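PDB 6IV9: Cas13d from uncultured Ruminococcus sp, which binds CRISPR RNA in a binary complex and uses two HEPN domains to mature that RNA and to cleave target RNA. Local coordinates for residues L213-T218 / N308-E313; T781-C786 / R802-V807; V855-I860 / D877-N882. The protein carries 2 engineered substitutions. All blocks are in the same frame, centred on the assembly; numbering follows the deposited sequence.

Contact 1: residues L213-T218 / N308-E313; sequences LSARNT and NNIDPE
A215 and T218 meet I310, D311 and E313 where the loop before helix 219-223 lies against the N-terminal end of helix 312-330, so that two helix N-caps, T218 and D311, come together with the T218 methyl against the D311 carboxylate. The loop is shaped by a type I beta turn from S214 to N217, closed by N217 N to S214 O. S214 adds an ST turn, its OG accepting from R216 N, and the same OG sits above the rim of one face of the R216 guanidinium. A215 gives the turn its apolar footing: its CB is 4.2 Å from I310 CD1, while its carbonyl O rests 3.5 Å from I310 CG2. That carbonyl also takes a hydrogen bond from a water, which in turn accepts from D311 N, giving a polar bridge between the two backbones. R216 turns away and reaches Q286 through NH1, while N217 O meets the hydroxyls of Y278 and Y314, which tie the turn to helices 267-291 and 312-330. T218 closes the segment. Its OG1 lies between the backbone N and the carbonyl carbon (chi1 63°) and caps V221 N, while CG2 leans on the D311 carboxylate, 3.6 Å from OD2. The E313 carboxylate approaches T218 from its CA and CB side, OE2 lying 3.5 Å from T218 CB. This oxygen is itself gripped by two N-H donors, Y219 N at the start of the helix and H279 NE2, so one acidic group from helix 312-330 reaches the opening turn of helix 219-223. The other cap is internal to its own helix: D311 OD1 accepts from E313 N at 2.9 Å, using the anti lone pair, with an N-H...O angle of 165°.

Contact 2: residues T781-C786 / R802-V807; sequences TLCELC and RLRKCV
C786 lays its CB over the centre of one face of the R804 guanidinium, 3.4 Å above the plane. The same CB is 3.4 Å from R804 NE and 3.5 Å from R804 CZ, so the methylene, more than the sulfur, makes the touch. One turn earlier, C783 SG fits beside the base of this arginine, 4.0 Å from R804 CG, and reaches V807 CG1 at 3.9 Å. The contact is therefore a row in which two cysteines meet an arginine and a valine, all four of them buried. R804 gets there with CG anti to the backbone N (chi1 179°) and a bend at chi3 (-47°), which carries the aliphatic part past C783 and turns the flat end against C786. In the next shell, the guanidinium is held from both sides of the chain break between the segments: NH2 forms a salt bridge with D787, on the same helix as C786, while NE donates to L797 O and NH1 makes a weak bond to K798 O, both carbonyls of helix 795-799. Were R804 replaced by an alanine, D787 would probably lose this charged mate and L797 O its donor, and a gap would be likely to open beside the CB of C786. L797 also packs on C783 and C786, I901 and F904 of helix 901-908 back V807, and L803 packs on a phosphate of the bound RNA. The axes of 781-786 and 802-807 approach to 10.2 Å and cross at -135°, midway between antiparallel and perpendicular. The arrangement is one of two obliquely crossed helices, joined through the short helix 795-799, in the helical C-terminal region, probably the second HEPN domain.

Contact 3: residues V855-I860 / D877-N882; sequences VMQRCI and DDLLKN
Q857 and R858, neighbours on helix 848-861, receive L879 and L880 of helix 876-882 in an obliquely crossing helix pair, the axes of 855-860 and 877-882 approaching to 10.7 Å at -132°. Both helices lie toward the C-terminal end of the chain, in what is probably again the second HEPN domain. The hydrocarbon part centres on L879. Its CG lies opposite the backbone N across the CA-CB bond, an orientation that pushes both methyls at the first helix: CD2 comes 3.7 Å from Q857 CB and, on its other flank, 3.9 Å from R858 CD. The polar ends of Q857 and R858 find partners outside the two segments. Q857 OE1 accepts from T886 N, which fixes the amide beside the other leucine methyl, L879 CD1 being 3.6 Å from Q857 OE1, and links helix 848-861 to the segment following helix 876-882; F889 and V890 of helix 887-893 pack on the same glutamine. R858 NH1 forms a salt bridge with D841 and a hydrogen bond with Y854 OH, and Y838 packs on its side chain. The remaining interaction sets a hydrocarbon against a flat charged group. R858 bends at chi2 (-66°) and again at chi3, curling its end back toward the neighbouring helix, where the L880 side chain crosses it at about a right angle. There L880 CD2 sits over one face of the guanidinium, offset toward the rim and 3.6 Å from R858 NE.

The contacts follow one another along the chain without touching; centres of contacts 2 and 3 are 28 Å apart, and contact 1 lies 45 Å from each. Contacts 2 and 3 both pair helices at similar inclined angles in the C-terminal region, and each sets an aliphatic group over an arginine face whose charge is answered outside the segments. They differ in depth: contact 2 is buried beside the RNA, about 4 Å at the nearest atoms, whereas contact 3 is only partly buried. Contact 1 is a surface contact of loop and helix ends, where a water bridge and capping groups replace helix packing.

Contact 1: residues L213-T218 / N308-E313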
loop_
_atom_site.group_PDB
_atom_site.type_symbol
_atom_site.label_atom_id
_atom_site.label_comp_id
_atom_site.label_asym_id
_atom_site.label_seq_id
_atom_site.Cartn_x
_atom_site.Cartn_y
_atom_site.Cartn_z
ATOM N N LEU A 213 -20.022 -9.702 11.829
ATOM C CA LEU A 213 -19.043 -9.839 12.930
ATOM C C LEU A 213 -19.026 -8.540 13.735
ATOM O O LEU A 213 -19.334 -7.514 13.182
ATOM C CB LEU A 213 -17.649 -10.109 12.366
ATOM C CG LEU A 213 -17.468 -11.415 11.608
ATOM C CD1 LEU A 213 -16.075 -11.506 11.031
ATOM C CD2 LEU A 213 -17.742 -12.604 12.495
ATOM N N SER A 214 -18.710 -8.637 15.005
ATOM C CA SER A 214 -18.556 -7.395 15.770
ATOM C C SER A 214 -17.429 -7.611 16.763
ATOM O O SER A 214 -17.470 -8.614 17.467
ATOM C CB SER A 214 -19.817 -7.010 16.452
ATOM O OG SER A 214 -19.567 -5.919 17.306
ATOM N N ALA A 215 -16.546 -6.623 16.903
ATOM C CA ALA A 215 -15.422 -6.683 17.862
ATOM C C ALA A 215 -15.966 -6.542 19.284
ATOM O O ALA A 215 -15.214 -6.690 20.205
ATOM C CB ALA A 215 -14.389 -5.639 17.561
ATOM N N ARG A 216 -17.245 -6.227 19.413
ATOM C CA ARG A 216 -17.891 -6.050 20.730
ATOM C C ARG A 216 -18.401 -7.399 21.238
ATOM O O ARG A 216 -18.911 -7.453 22.344
ATOM C CB ARG A 216 -18.976 -4.979 20.649
ATOM C CG ARG A 216 -18.415 -3.566 20.674
ATOM C CD ARG A 216 -19.386 -2.467 20.328
ATOM N NE ARG A 216 -19.888 -2.617 18.977
ATOM C CZ ARG A 216 -19.135 -2.695 17.890
ATOM N NH1 ARG A 216 -17.826 -2.563 17.976
ATOM N NH2 ARG A 216 -19.697 -2.912 16.720
ATOM N N ASN A 217 -18.252 -8.444 20.432
ATOM C CA ASN A 217 -18.625 -9.809 20.864
ATOM C C ASN A 217 -17.353 -10.606 21.132
ATOM O O ASN A 217 -16.472 -10.634 20.290
ATOM C CB ASN A 217 -19.412 -10.574 19.808
ATOM C CG ASN A 217 -20.791 -10.011 19.584
ATOM O OD1 ASN A 217 -21.375 -9.443 20.489
ATOM N ND2 ASN A 217 -21.294 -10.145 18.376
ATOM N N THR A 218 -17.284 -11.244 22.291
ATOM C CA THR A 218 -16.144 -12.128 22.605
ATOM C C THR A 218 -16.309 -13.426 21.816
ATOM O O THR A 218 -17.369 -13.666 21.277
ATOM C CB THR A 218 -16.114 -12.534 24.081
ATOM O OG1 THR A 218 -17.306 -13.274 24.299
ATOM C CG2 THR A 218 -16.024 -11.358 25.024
ATOM N N ASN A 308 -8.459 -0.429 22.480
ATOM C CA ASN A 308 -8.150 -0.342 23.928
ATOM C C ASN A 308 -9.419 -0.472 24.776
ATOM O O ASN A 308 -9.277 -0.584 25.961
ATOM C CB ASN A 308 -7.421 0.960 24.252
ATOM C CG ASN A 308 -6.110 1.084 23.515
ATOM O OD1 ASN A 308 -5.120 0.494 23.894
ATOM N ND2 ASN A 308 -6.108 1.830 22.439
ATOM N N ASN A 309 -10.593 -0.468 24.161
ATOM C CA ASN A 309 -11.882 -0.500 24.892
ATOM C C ASN A 309 -12.603 -1.844 24.789
ATOM O O ASN A 309 -13.439 -2.106 25.625
ATOM C CB ASN A 309 -12.825 0.570 24.367
ATOM C CG ASN A 309 -12.352 1.960 24.701
ATOM O OD1 ASN A 309 -11.489 2.130 25.545
ATOM N ND2 ASN A 309 -12.902 2.946 24.021
ATOM N N ILE A 310 -12.274 -2.678 23.805
ATOM C CA ILE A 310 -12.959 -3.993 23.641
ATOM C C ILE A 310 -12.395 -5.000 24.643
ATOM O O ILE A 310 -11.460 -4.673 25.336
ATOM C CB ILE A 310 -12.891 -4.522 22.196
ATOM C CG1 ILE A 310 -11.457 -4.596 21.680
ATOM C CG2 ILE A 310 -13.786 -3.706 21.289
ATOM C CD1 ILE A 310 -11.320 -5.300 20.364
ATOM N N ASP A 311 -12.934 -6.209 24.638
ATOM C CA ASP A 311 -12.527 -7.217 25.641
ATOM C C ASP A 311 -11.026 -7.443 25.542
ATOM O O ASP A 311 -10.520 -7.519 24.453
ATOM C CB ASP A 311 -13.239 -8.547 25.426
ATOM C CG ASP A 311 -13.082 -9.485 26.600
ATOM O OD1 ASP A 311 -12.042 -10.120 26.713
ATOM O OD2 ASP A 311 -14.002 -9.545 27.391
ATOM N N PRO A 312 -10.326 -7.676 26.665
ATOM C CA PRO A 312 -8.884 -7.869 26.677
ATOM C C PRO A 312 -8.418 -9.089 25.872
ATOM O O PRO A 312 -7.288 -9.154 25.526
ATOM C CB PRO A 312 -8.537 -8.103 28.149
ATOM C CG PRO A 312 -9.714 -7.577 28.912
ATOM C CD PRO A 312 -10.896 -7.749 27.996
ATOM N N GLU A 313 -9.320 -10.019 25.587
ATOM C CA GLU A 313 -8.947 -11.232 24.817
ATOM C C GLU A 313 -8.450 -10.817 23.421
ATOM O O GLU A 313 -7.584 -11.457 22.899
ATOM C CB GLU A 313 -10.076 -12.260 24.816
ATOM C CG GLU A 313 -11.312 -11.856 24.041
ATOM C CD GLU A 313 -12.330 -12.970 23.905
ATOM O OE1 GLU A 313 -12.568 -13.642 24.889
ATOM O OE2 GLU A 313 -12.858 -13.155 22.834
HETATM O O HOH W 1 -15.196 -6.955 23.041
#

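Contact 2: residues T781-C786 / R802-V807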
loop_
_atom_site.group_PDB
_atom_site.type_symbol
_atom_site.label_atom_id
_atom_site.label_comp_id
_atom_site.label_asym_id
_atom_site.label_seq_id
_atom_site.Cartn_x
_atom_site.Cartn_y
_atom_site.Cartn_z
ATOM N N THR A 781 -27.255 18.392 -5.544
ATOM C CA THR A 781 -27.623 19.475 -4.612
ATOM C C THR A 781 -26.598 20.609 -4.659
ATOM O O THR A 781 -27.001 21.738 -4.729
ATOM C CB THR A 781 -27.760 18.931 -3.194
ATOM O OG1 THR A 781 -28.741 17.908 -3.235
ATOM C CG2 THR A 781 -28.169 19.994 -2.210
ATOM N N LEU A 782 -25.311 20.296 -4.634
ATOM C CA LEU A 782 -24.275 21.353 -4.667
ATOM C C LEU A 782 -24.302 22.106 -5.995
ATOM O O LEU A 782 -24.062 23.281 -5.975
ATOM C CB LEU A 782 -22.914 20.734 -4.363
ATOM C CG LEU A 782 -22.785 20.168 -2.955
ATOM C CD1 LEU A 782 -21.437 19.528 -2.752
ATOM C CD2 LEU A 782 -23.024 21.251 -1.934
ATOM N N CYS A 783 -24.512 21.417 -7.110
ATOM C CA CYS A 783 -24.569 22.109 -8.420
ATOM C C CYS A 783 -25.772 23.055 -8.443
ATOM O O CYS A 783 -25.615 24.172 -8.852
ATOM C CB CYS A 783 -24.672 21.122 -9.574
ATOM S SG CYS A 783 -23.126 20.248 -9.933
ATOM N N GLU A 784 -26.912 22.601 -7.945
ATOM C CA GLU A 784 -28.141 23.433 -7.933
ATOM C C GLU A 784 -27.909 24.689 -7.090
ATOM O O GLU A 784 -28.323 25.751 -7.514
ATOM C CB GLU A 784 -29.279 22.635 -7.310
ATOM C CG GLU A 784 -29.885 21.603 -8.232
ATOM C CD GLU A 784 -30.892 20.677 -7.570
ATOM O OE1 GLU A 784 -31.461 19.852 -8.271
ATOM O OE2 GLU A 784 -31.090 20.779 -6.357
ATOM N N LEU A 785 -27.263 24.549 -5.937
ATOM C CA LEU A 785 -26.991 25.698 -5.043
ATOM C C LEU A 785 -26.072 26.695 -5.744
ATOM O O LEU A 785 -26.260 27.874 -5.545
ATOM C CB LEU A 785 -26.396 25.214 -3.725
ATOM C CG LEU A 785 -27.350 24.404 -2.863
ATOM C CD1 LEU A 785 -26.629 23.792 -1.687
ATOM C CD2 LEU A 785 -28.505 25.263 -2.399
ATOM N N CYS A 786 -25.105 26.221 -6.517
ATOM C CA CYS A 786 -24.219 27.180 -7.209
ATOM C C CYS A 786 -25.050 28.002 -8.192
ATOM O O CYS A 786 -24.800 29.173 -8.317
ATOM C CB CYS A 786 -23.125 26.466 -7.986
ATOM S SG CYS A 786 -21.816 25.807 -6.931
ATOM N N ARG A 802 -18.054 26.231 -16.130
ATOM C CA ARG A 802 -18.039 25.268 -17.249
ATOM C C ARG A 802 -17.989 23.836 -16.717
ATOM O O ARG A 802 -18.766 23.031 -17.179
ATOM C CB ARG A 802 -16.808 25.505 -18.117
ATOM C CG ARG A 802 -16.690 24.541 -19.283
ATOM C CD ARG A 802 -15.478 24.823 -20.134
ATOM N NE ARG A 802 -14.213 24.551 -19.476
ATOM C CZ ARG A 802 -13.691 23.348 -19.294
ATOM N NH1 ARG A 802 -14.285 22.274 -19.773
ATOM N NH2 ARG A 802 -12.563 23.220 -18.640
ATOM N N LEU A 803 -17.087 23.537 -15.787
ATOM C CA LEU A 803 -17.032 22.163 -15.239
ATOM C C LEU A 803 -18.314 21.850 -14.467
ATOM O O LEU A 803 -18.759 20.736 -14.527
ATOM C CB LEU A 803 -15.754 21.972 -14.423
ATOM C CG LEU A 803 -14.493 21.956 -15.278
ATOM C CD1 LEU A 803 -13.246 21.791 -14.438
ATOM C CD2 LEU A 803 -14.564 20.878 -16.337
ATOM N N ARG A 804 -18.884 22.829 -13.777
ATOM C CA ARG A 804 -20.137 22.585 -13.023
ATOM C C ARG A 804 -21.236 22.163 -14.001
ATOM O O ARG A 804 -21.950 21.239 -13.700
ATOM C CB ARG A 804 -20.573 23.855 -12.293
ATOM C CG ARG A 804 -21.861 23.709 -11.505
ATOM C CD ARG A 804 -22.615 25.019 -11.397
ATOM N NE ARG A 804 -21.674 26.049 -11.022
ATOM C CZ ARG A 804 -21.880 27.340 -11.105
ATOM N NH1 ARG A 804 -20.923 28.171 -10.750
ATOM N NH2 ARG A 804 -23.036 27.802 -11.539
ATOM N N LYS A 805 -21.324 22.841 -15.138
ATOM C CA LYS A 805 -22.328 22.528 -16.179
ATOM C C LYS A 805 -22.065 21.127 -16.717
ATOM O O LYS A 805 -23.019 20.421 -16.952
ATOM C CB LYS A 805 -22.271 23.569 -17.294
ATOM C CG LYS A 805 -22.852 24.921 -16.921
ATOM C CD LYS A 805 -24.149 24.791 -16.169
ATOM C CE LYS A 805 -24.565 26.028 -15.407
ATOM N NZ LYS A 805 -25.241 25.666 -14.142
ATOM N N CYS A 806 -20.799 20.768 -16.897
ATOM C CA CYS A 806 -20.438 19.420 -17.400
ATOM C C CYS A 806 -20.911 18.361 -16.407
ATOM O O CYS A 806 -21.465 17.375 -16.833
ATOM C CB CYS A 806 -18.934 19.299 -17.567
ATOM S SG CYS A 806 -18.301 20.201 -18.999
ATOM N N VAL A 807 -20.699 18.593 -15.119
ATOM C CA VAL A 807 -21.135 17.629 -14.076
ATOM C C VAL A 807 -22.659 17.507 -14.103
ATOM O O VAL A 807 -23.162 16.433 -13.877
ATOM C CB VAL A 807 -20.619 18.040 -12.690
ATOM C CG1 VAL A 807 -21.289 17.263 -11.579
ATOM C CG2 VAL A 807 -19.112 17.928 -12.607
#

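Contact 3: residues V855-I860 / D877-N882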
loop_
_atom_site.group_PDB
_atom_site.type_symbol
_atom_site.label_atom_id
_atom_site.label_comp_id
_atom_site.label_asym_id
_atom_site.label_seq_id
_atom_site.Cartn_x
_atom_site.Cartn_y
_atom_site.Cartn_z
ATOM N N VAL A 855 -15.146 -3.941 -18.404
ATOM C CA VAL A 855 -15.705 -5.028 -17.559
ATOM C C VAL A 855 -16.755 -4.435 -16.624
ATOM O O VAL A 855 -17.799 -5.008 -16.483
ATOM C CB VAL A 855 -14.596 -5.755 -16.777
ATOM C CG1 VAL A 855 -15.158 -6.773 -15.813
ATOM C CG2 VAL A 855 -13.571 -6.380 -17.697
ATOM N N MET A 856 -16.472 -3.278 -16.051
ATOM C CA MET A 856 -17.434 -2.659 -15.113
ATOM C C MET A 856 -18.744 -2.360 -15.844
ATOM O O MET A 856 -19.769 -2.646 -15.301
ATOM C CB MET A 856 -16.877 -1.349 -14.556
ATOM C CG MET A 856 -17.836 -0.641 -13.644
ATOM S SD MET A 856 -18.171 -1.478 -12.097
ATOM C CE MET A 856 -16.669 -1.106 -11.203
ATOM N N GLN A 857 -18.670 -1.793 -17.037
ATOM C CA GLN A 857 -19.884 -1.443 -17.815
ATOM C C GLN A 857 -20.664 -2.714 -18.166
ATOM O O GLN A 857 -21.861 -2.683 -18.126
ATOM C CB GLN A 857 -19.501 -0.547 -18.988
ATOM C CG GLN A 857 -19.046 0.823 -18.530
ATOM C CD GLN A 857 -18.517 1.735 -19.601
ATOM O OE1 GLN A 857 -18.658 1.479 -20.782
ATOM N NE2 GLN A 857 -17.901 2.817 -19.176
ATOM N N ARG A 858 -19.974 -3.787 -18.514
ATOM C CA ARG A 858 -20.673 -5.058 -18.809
ATOM C C ARG A 858 -21.381 -5.553 -17.547
ATOM O O ARG A 858 -22.476 -6.028 -17.653
ATOM C CB ARG A 858 -19.686 -6.090 -19.349
ATOM C CG ARG A 858 -19.204 -5.788 -20.756
ATOM C CD ARG A 858 -20.303 -5.873 -21.795
ATOM N NE ARG A 858 -21.023 -7.122 -21.708
ATOM C CZ ARG A 858 -20.676 -8.228 -22.329
ATOM N NH1 ARG A 858 -19.603 -8.265 -23.089
ATOM N NH2 ARG A 858 -21.399 -9.311 -22.182
ATOM N N CYS A 859 -20.728 -5.456 -16.393
ATOM C CA CYS A 859 -21.347 -5.899 -15.128
ATOM C C CYS A 859 -22.563 -5.028 -14.812
ATOM O O CYS A 859 -23.539 -5.549 -14.343
ATOM C CB CYS A 859 -20.374 -5.785 -13.964
ATOM S SG CYS A 859 -18.953 -6.904 -14.032
ATOM N N ILE A 860 -22.455 -3.726 -15.007
ATOM C CA ILE A 860 -23.581 -2.800 -14.684
ATOM C C ILE A 860 -24.789 -3.063 -15.588
ATOM O O ILE A 860 -25.891 -3.003 -15.096
ATOM C CB ILE A 860 -23.141 -1.331 -14.795
ATOM C CG1 ILE A 860 -22.027 -0.981 -13.812
ATOM C CG2 ILE A 860 -24.323 -0.401 -14.648
ATOM C CD1 ILE A 860 -22.501 -0.761 -12.429
ATOM N N ASP A 877 -26.582 -0.777 -25.689
ATOM C CA ASP A 877 -26.480 -1.208 -27.105
ATOM C C ASP A 877 -25.110 -0.899 -27.702
ATOM O O ASP A 877 -24.533 -1.789 -28.283
ATOM C CB ASP A 877 -27.633 -0.668 -27.946
ATOM C CG ASP A 877 -28.957 -1.330 -27.622
ATOM O OD1 ASP A 877 -29.969 -0.760 -27.977
ATOM O OD2 ASP A 877 -28.958 -2.396 -27.004
ATOM N N ASP A 878 -24.642 0.332 -27.583
ATOM C CA ASP A 878 -23.331 0.691 -28.172
ATOM C C ASP A 878 -22.190 -0.076 -27.492
ATOM O O ASP A 878 -21.255 -0.464 -28.166
ATOM C CB ASP A 878 -23.104 2.190 -28.144
ATOM C CG ASP A 878 -23.897 2.889 -29.221
ATOM O OD1 ASP A 878 -24.219 2.236 -30.214
ATOM O OD2 ASP A 878 -24.171 4.072 -29.053
ATOM N N LEU A 879 -22.270 -0.253 -26.185
ATOM C CA LEU A 879 -21.196 -0.975 -25.469
ATOM C C LEU A 879 -21.110 -2.399 -26.017
ATOM O O LEU A 879 -20.030 -2.863 -26.259
ATOM C CB LEU A 879 -21.572 -0.991 -23.990
ATOM C CG LEU A 879 -20.739 -1.904 -23.108
ATOM C CD1 LEU A 879 -19.354 -1.334 -22.919
ATOM C CD2 LEU A 879 -21.423 -2.107 -21.782
ATOM N N LEU A 880 -22.244 -3.045 -26.220
ATOM C CA LEU A 880 -22.238 -4.428 -26.745
ATOM C C LEU A 880 -21.689 -4.462 -28.175
ATOM O O LEU A 880 -21.093 -5.445 -28.529
ATOM C CB LEU A 880 -23.632 -5.026 -26.598
ATOM C CG LEU A 880 -24.044 -5.316 -25.163
ATOM C CD1 LEU A 880 -25.493 -5.739 -25.090
ATOM C CD2 LEU A 880 -23.166 -6.385 -24.551
ATOM N N LYS A 881 -22.004 -3.477 -28.995
ATOM C CA LYS A 881 -21.474 -3.416 -30.381
ATOM C C LYS A 881 -19.998 -3.013 -30.446
ATOM O O LYS A 881 -19.301 -3.513 -31.310
ATOM C CB LYS A 881 -22.284 -2.424 -31.213
ATOM C CG LYS A 881 -23.692 -2.868 -31.565
ATOM C CD LYS A 881 -24.517 -1.724 -32.081
ATOM C CE LYS A 881 -23.664 -0.517 -32.405
ATOM N NZ LYS A 881 -24.461 0.626 -32.908
ATOM N N ASN A 882 -19.612 -2.027 -29.650
ATOM C CA ASN A 882 -18.255 -1.426 -29.675
ATOM C C ASN A 882 -17.130 -2.343 -29.198
ATOM O O ASN A 882 -16.031 -2.087 -29.617
ATOM C CB ASN A 882 -18.203 -0.059 -29.000
ATOM C CG ASN A 882 -19.046 0.972 -29.710
ATOM O OD1 ASN A 882 -19.360 0.824 -30.878
ATOM N ND2 ASN A 882 -19.402 2.025 -29.010
#